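Long-range contacts in protein giant-lens (PDB 3CGU), which blocks EGF receptor signalling in Drosophila, not by binding the receptor but by sequestering its activating ligand Spitz: residues Y17-S22 against E104-E109; R118-Y123 against F141-L146. All coordinates share one frame; numbering follows the deposited sequence.

In the fold
Interaction 1 bridges two of the three two-fingered repeats that encircle Spitz: residues 17-22 belong to the first repeat, residues 104-109 to the second. Interaction 2 stays with the second repeat, closing the base of the hairpin made by strands 122-129 and 136-143. Both reach the same four-stranded antiparallel sheet, at its two outermost strands: 108-112 carries part of interaction 1, and 122-129 part of interaction 2. Their centres lie 28 Å apart, on opposite sides of the middle of the chain, and their nearest atoms are about 9 Å apart, so they do not touch. Interaction 1 is a surface contact, whereas interaction 2 is partly buried.

Interaction 1: Y17-S22 against E104-E109; sequences YQVGDS and ELNVTE
Q18 reaches across to T108 with its carboxamide, and the two ends of that amide do different work. Q18 OE1 accepts from the backbone N of T108 at 3.3 Å; the N-H points nearly straight at the oxygen, at 166°, although the donor lies 33° from the carbonyl plane. Q18 NE2 gives a weak bond to the backbone O of the same residue, 3.4 Å from T108 O. One amide thus faces both backbone polar groups of T108, gripping the N-H and holding the carbonyl only weakly. The side chain first turns to place CG between the backbone N and the carbonyl carbon (chi1 71°), then runs out extended, which carries the amide over to the other segment.

V107 lies across this chain at about a right angle. Its CG2 sits 3.6 Å from Q18 NE2, next to the nitrogen end of the amide. V19 also runs crosswise to V107 and N106, meeting both with its side chain; V19 CG2 is 3.8 Å from N106 OD1.

A water donates to Q18 OE1 at 3.0 Å and is also hydrogen-bonded to T108 OG1, so it bridges the two residues. Q18 NE2 has its stronger partner in Q49 O, and V107 additionally packs on P27, tying the junction further into the first repeat. N106 is a predicted N-glycosylation site at the exposed border of the contact.

NE2 donates to Q49 O as well as weakly to T108, and OE1 accepts from both the T108 amide and the water. This pattern is consistent with the modelled amide orientation, with oxygen toward T108 N and the water, and nitrogen toward Q49 O; the polar link between the repeats would then rest on that orientation.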
loop_
_atom_site.group_PDB
_atom_site.type_symbol
_atom_site.label_atom_id
_atom_site.label_comp_id
_atom_site.label_asym_id
_atom_site.label_seq_id
_atom_site.Cartn_x
_atom_site.Cartn_y
_atom_site.Cartn_z
ATOM N N TYR A 17 -14.868 16.412 -0.248
ATOM C CA TYR A 17 -15.764 16.375 -1.395
ATOM C C TYR A 17 -14.998 16.741 -2.643
ATOM O O TYR A 17 -14.164 17.630 -2.617
ATOM C CB TYR A 17 -16.937 17.345 -1.194
ATOM C CG TYR A 17 -17.677 17.098 0.093
ATOM C CD1 TYR A 17 -17.214 17.629 1.284
ATOM C CD2 TYR A 17 -18.815 16.307 0.123
ATOM C CE1 TYR A 17 -17.868 17.388 2.475
ATOM C CE2 TYR A 17 -19.480 16.059 1.304
ATOM C CZ TYR A 17 -19.001 16.603 2.483
ATOM O OH TYR A 17 -19.648 16.370 3.677
ATOM N N GLN A 18 -15.277 16.059 -3.743
ATOM C CA GLN A 18 -14.529 16.322 -4.956
ATOM C C GLN A 18 -14.944 17.661 -5.565
ATOM O O GLN A 18 -14.221 18.230 -6.378
ATOM C CB GLN A 18 -14.685 15.181 -5.961
ATOM C CG GLN A 18 -16.058 15.073 -6.604
ATOM C CD GLN A 18 -15.999 14.326 -7.927
ATOM O OE1 GLN A 18 -14.956 14.306 -8.589
ATOM N NE2 GLN A 18 -17.117 13.714 -8.322
ATOM N N VAL A 19 -16.110 18.161 -5.167
ATOM C CA VAL A 19 -16.579 19.458 -5.634
ATOM C C VAL A 19 -17.290 20.181 -4.507
ATOM O O VAL A 19 -18.026 19.562 -3.732
ATOM C CB VAL A 19 -17.537 19.338 -6.828
ATOM C CG1 VAL A 19 -18.209 20.671 -7.099
ATOM C CG2 VAL A 19 -16.778 18.868 -8.067
ATOM N N GLY A 20 -17.065 21.494 -4.419
ATOM C CA GLY A 20 -17.640 22.282 -3.344
ATOM C C GLY A 20 -17.145 21.758 -2.015
ATOM O O GLY A 20 -15.970 21.398 -1.883
ATOM N N ASP A 21 -18.040 21.694 -1.031
ATOM C CA ASP A 21 -17.633 21.313 0.314
ATOM C C ASP A 21 -18.770 20.710 1.137
ATOM O O ASP A 21 -18.770 20.790 2.377
ATOM C CB ASP A 21 -17.055 22.529 1.037
ATOM C CG ASP A 21 -18.010 23.705 1.037
ATOM O OD1 ASP A 21 -18.981 23.683 1.837
ATOM O OD2 ASP A 21 -17.789 24.648 0.237
ATOM N N SER A 22 -19.731 20.098 0.453
ATOM C CA SER A 22 -20.893 19.557 1.137
ATOM C C SER A 22 -21.751 18.739 0.191
ATOM O O SER A 22 -21.657 18.889 -1.028
ATOM C CB SER A 22 -21.718 20.692 1.742
ATOM O OG SER A 22 -22.574 20.185 2.775
ATOM N N GLU A 104 -14.899 20.859 -19.233
ATOM C CA GLU A 104 -15.717 21.911 -18.626
ATOM C C GLU A 104 -16.355 21.539 -17.283
ATOM O O GLU A 104 -17.011 22.368 -16.642
ATOM C CB GLU A 104 -16.814 22.350 -19.596
ATOM C CG GLU A 104 -16.303 22.947 -20.890
ATOM C CD GLU A 104 -17.311 23.899 -21.507
ATOM O OE1 GLU A 104 -17.709 23.672 -22.675
ATOM O OE2 GLU A 104 -17.718 24.868 -20.816
ATOM N N LEU A 105 -16.175 20.292 -16.862
ATOM C CA LEU A 105 -16.742 19.855 -15.597
ATOM C C LEU A 105 -15.744 19.891 -14.442
ATOM O O LEU A 105 -14.599 19.451 -14.562
ATOM C CB LEU A 105 -17.371 18.467 -15.727
ATOM C CG LEU A 105 -18.819 18.501 -16.214
ATOM C CD1 LEU A 105 -18.874 18.888 -17.684
ATOM C CD2 LEU A 105 -19.513 17.166 -15.974
ATOM N N ASN A 106 -16.199 20.426 -13.316
ATOM C CA ASN A 106 -15.424 20.425 -12.090
ATOM C C ASN A 106 -15.403 19.044 -11.439
ATOM O O ASN A 106 -14.887 18.885 -10.329
ATOM C CB ASN A 106 -16.002 21.465 -11.124
ATOM C CG ASN A 106 -17.528 21.524 -11.174
ATOM O OD1 ASN A 106 -18.203 20.487 -11.235
ATOM N ND2 ASN A 106 -18.078 22.739 -11.147
ATOM N N VAL A 107 -15.942 18.047 -12.153
ATOM C CA VAL A 107 -16.213 16.729 -11.576
ATOM C C VAL A 107 -15.732 15.558 -12.444
ATOM O O VAL A 107 -15.658 15.673 -13.661
ATOM C CB VAL A 107 -17.734 16.568 -11.339
ATOM C CG1 VAL A 107 -18.212 15.207 -11.808
ATOM C CG2 VAL A 107 -18.079 16.813 -9.884
ATOM N N THR A 108 -15.420 14.425 -11.816
ATOM C CA THR A 108 -15.044 13.215 -12.555
ATOM C C THR A 108 -15.924 12.020 -12.174
ATOM O O THR A 108 -16.328 11.879 -11.022
ATOM C CB THR A 108 -13.553 12.838 -12.333
ATOM O OG1 THR A 108 -13.288 12.708 -10.933
ATOM C CG2 THR A 108 -12.618 13.897 -12.911
ATOM N N GLU A 109 -16.214 11.155 -13.140
ATOM C CA GLU A 109 -17.012 9.964 -12.861
ATOM C C GLU A 109 -16.207 8.675 -13.042
ATOM O O GLU A 109 -15.416 8.541 -13.976
ATOM C CB GLU A 109 -18.292 9.930 -13.722
ATOM C CG GLU A 109 -19.406 10.861 -13.217
ATOM C CD GLU A 109 -20.821 10.433 -13.651
ATOM O OE1 GLU A 109 -21.106 10.469 -14.878
ATOM O OE2 GLU A 109 -21.651 10.076 -12.764
HETATM O O HOH W 1 -12.365 12.802 -8.097
#

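Interaction 2: R118-Y123 against F141-L146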
loop_
_atom_site.group_PDB
_atom_site.type_symbol
_atom_site.label_atom_id
_atom_site.label_comp_id
_atom_site.label_asym_id
_atom_site.label_seq_id
_atom_site.Cartn_x
_atom_site.Cartn_y
_atom_site.Cartn_z
ATOM N N ARG A 118 -10.983 -13.084 -7.169
ATOM C CA ARG A 118 -10.216 -13.156 -5.929
ATOM C C ARG A 118 -8.737 -12.843 -6.142
ATOM O O ARG A 118 -8.127 -13.325 -7.092
ATOM C CB ARG A 118 -10.344 -14.559 -5.335
ATOM C CG ARG A 118 -9.653 -14.745 -3.997
ATOM C CD ARG A 118 -10.469 -14.118 -2.875
ATOM N NE ARG A 118 -11.841 -14.618 -2.857
ATOM C CZ ARG A 118 -12.157 -15.882 -2.545
ATOM N NH1 ARG A 118 -11.194 -16.770 -2.234
ATOM N NH2 ARG A 118 -13.432 -16.261 -2.544
ATOM N N ASN A 119 -8.164 -12.061 -5.230
ATOM C CA ASN A 119 -6.762 -11.616 -5.308
ATOM C C ASN A 119 -6.235 -11.311 -6.722
ATOM O O ASN A 119 -5.164 -11.786 -7.128
ATOM C CB ASN A 119 -5.813 -12.549 -4.537
ATOM C CG ASN A 119 -5.900 -13.989 -4.992
ATOM O OD1 ASN A 119 -6.055 -14.905 -4.169
ATOM N ND2 ASN A 119 -5.798 -14.206 -6.301
ATOM N N SER A 120 -6.999 -10.521 -7.465
ATOM C CA SER A 120 -6.542 -9.971 -8.721
ATOM C C SER A 120 -6.590 -8.463 -8.573
ATOM O O SER A 120 -7.614 -7.900 -8.180
ATOM C CB SER A 120 -7.445 -10.419 -9.864
ATOM O OG SER A 120 -7.475 -9.416 -10.891
ATOM N N VAL A 121 -5.480 -7.806 -8.882
ATOM C CA VAL A 121 -5.363 -6.376 -8.630
ATOM C C VAL A 121 -5.518 -5.551 -9.897
ATOM O O VAL A 121 -5.035 -5.932 -10.955
ATOM C CB VAL A 121 -4.034 -6.063 -7.925
ATOM C CG1 VAL A 121 -3.750 -4.561 -7.908
ATOM C CG2 VAL A 121 -4.068 -6.636 -6.511
ATOM N N THR A 122 -6.204 -4.419 -9.792
ATOM C CA THR A 122 -6.417 -3.570 -10.947
ATOM C C THR A 122 -5.154 -2.785 -11.281
ATOM O O THR A 122 -4.342 -2.498 -10.412
ATOM C CB THR A 122 -7.587 -2.584 -10.703
ATOM O OG1 THR A 122 -7.205 -1.611 -9.715
ATOM C CG2 THR A 122 -8.853 -3.346 -10.229
ATOM N N TYR A 123 -4.991 -2.420 -12.542
ATOM C CA TYR A 123 -3.896 -1.554 -12.926
ATOM C C TYR A 123 -4.347 -0.715 -14.094
ATOM O O TYR A 123 -5.220 -1.135 -14.873
ATOM C CB TYR A 123 -2.647 -2.366 -13.302
ATOM C CG TYR A 123 -2.817 -3.233 -14.521
ATOM C CD1 TYR A 123 -2.484 -2.757 -15.776
ATOM C CD2 TYR A 123 -3.314 -4.525 -14.418
ATOM C CE1 TYR A 123 -2.626 -3.542 -16.904
ATOM C CE2 TYR A 123 -3.477 -5.324 -15.550
ATOM C CZ TYR A 123 -3.119 -4.821 -16.794
ATOM O OH TYR A 123 -3.255 -5.584 -17.943
ATOM N N PHE A 141 -8.970 0.694 -16.587
ATOM C CA PHE A 141 -8.314 -0.229 -15.675
ATOM C C PHE A 141 -8.730 -1.650 -15.937
ATOM O O PHE A 141 -9.872 -1.913 -16.274
ATOM C CB PHE A 141 -8.643 0.143 -14.245
ATOM C CG PHE A 141 -8.074 1.460 -13.832
ATOM C CD1 PHE A 141 -8.680 2.643 -14.225
ATOM C CD2 PHE A 141 -6.926 1.521 -13.063
ATOM C CE1 PHE A 141 -8.164 3.877 -13.846
ATOM C CE2 PHE A 141 -6.402 2.753 -12.691
ATOM C CZ PHE A 141 -7.042 3.940 -13.086
ATOM N N ALA A 142 -7.802 -2.577 -15.772
ATOM C CA ALA A 142 -8.073 -3.963 -16.093
ATOM C C ALA A 142 -7.672 -4.811 -14.908
ATOM O O ALA A 142 -7.074 -4.303 -13.971
ATOM C CB ALA A 142 -7.289 -4.375 -17.344
ATOM N N CYS A 143 -7.991 -6.101 -14.952
ATOM C CA CYS A 143 -7.614 -7.014 -13.873
ATOM C C CYS A 143 -6.377 -7.811 -14.255
ATOM O O CYS A 143 -6.301 -8.371 -15.349
ATOM C CB CYS A 143 -8.755 -7.982 -13.543
ATOM S SG CYS A 143 -10.365 -7.203 -13.270
ATOM N N SER A 144 -5.409 -7.857 -13.344
ATOM C CA SER A 144 -4.203 -8.642 -13.550
ATOM C C SER A 144 -4.561 -10.107 -13.775
ATOM O O SER A 144 -5.513 -10.617 -13.173
ATOM C CB SER A 144 -3.262 -8.493 -12.352
ATOM O OG SER A 144 -3.828 -9.032 -11.170
ATOM N N PRO A 145 -3.789 -10.792 -14.642
ATOM C CA PRO A 145 -4.038 -12.184 -15.025
ATOM C C PRO A 145 -3.893 -13.107 -13.831
ATOM O O PRO A 145 -2.952 -12.963 -13.058
ATOM C CB PRO A 145 -2.920 -12.483 -16.040
ATOM C CG PRO A 145 -2.407 -11.157 -16.482
ATOM C CD PRO A 145 -2.590 -10.243 -15.303
ATOM N N LEU A 146 -4.820 -14.048 -13.681
ATOM C CA LEU A 146 -4.752 -15.038 -12.601
ATOM C C LEU A 146 -3.715 -16.125 -12.903
ATOM O O LEU A 146 -2.926 -16.509 -12.034
ATOM C CB LEU A 146 -6.133 -15.653 -12.350
ATOM C CG LEU A 146 -6.982 -15.993 -13.586
ATOM C CD1 LEU A 146 -6.487 -17.275 -14.252
ATOM C CD2 LEU A 146 -8.483 -16.094 -13.238
#
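S144 turns its hydroxyl between the backbone N and the carbonyl carbon (chi1 65°), and this brings S144 OG to V121, where it accepts from V121 N at 3.1 Å. The bond is somewhat bent, 145° at the hydrogen. S144 meets V121 a second time through its own backbone: S144 N donates to V121 O at 3.1 Å from 35° out of the carbonyl plane. S120 adds a third link: its OG donates to S144 O at 3.2 Å, in the carbonyl plane and on a lone pair, while also lying close to CB of C143.

The S144 N to V121 O bond continues the backbone ladder just past the strand pair, and the two serine hydroxyls add side-chain links beside it, at the base of the hairpin formed by strands 122-129 and 136-143 within the second two-fingered repeat. Within the strands, Y123 and A142 are a hydrogen-bonded pair: Y123 N donates to A142 O at 3.2 Å, and A142 N to Y123 O at 3.1 Å. T122 and C143 make the neighbouring non-hydrogen-bonded pair, and CA of T122 adds a CH contact to A142 O at 3.2 Å.

The two pairs send their side chains to different faces. On the Y123-A142 face, the tyrosine CG also lies between N and the carbonyl carbon, which turns the ring toward the partner strand, with Y123 CZ 4.2 Å from A142 CB. The backbone N of S144 comes to the ring edge, in its plane, 3.9 Å from Y123 CE2. Beyond the hairpin, Y123 OH has a weak bond to R93.

On the T122-C143 face, C143 is disulfide-bonded to C116, and T122 OG1 is hydrogen-bonded to D72 of the first repeat. F141 meets the ring of W97 on the adjoining strand 95-102. Outside the sheet pairing, V121 packs on Q166 of the second subunit.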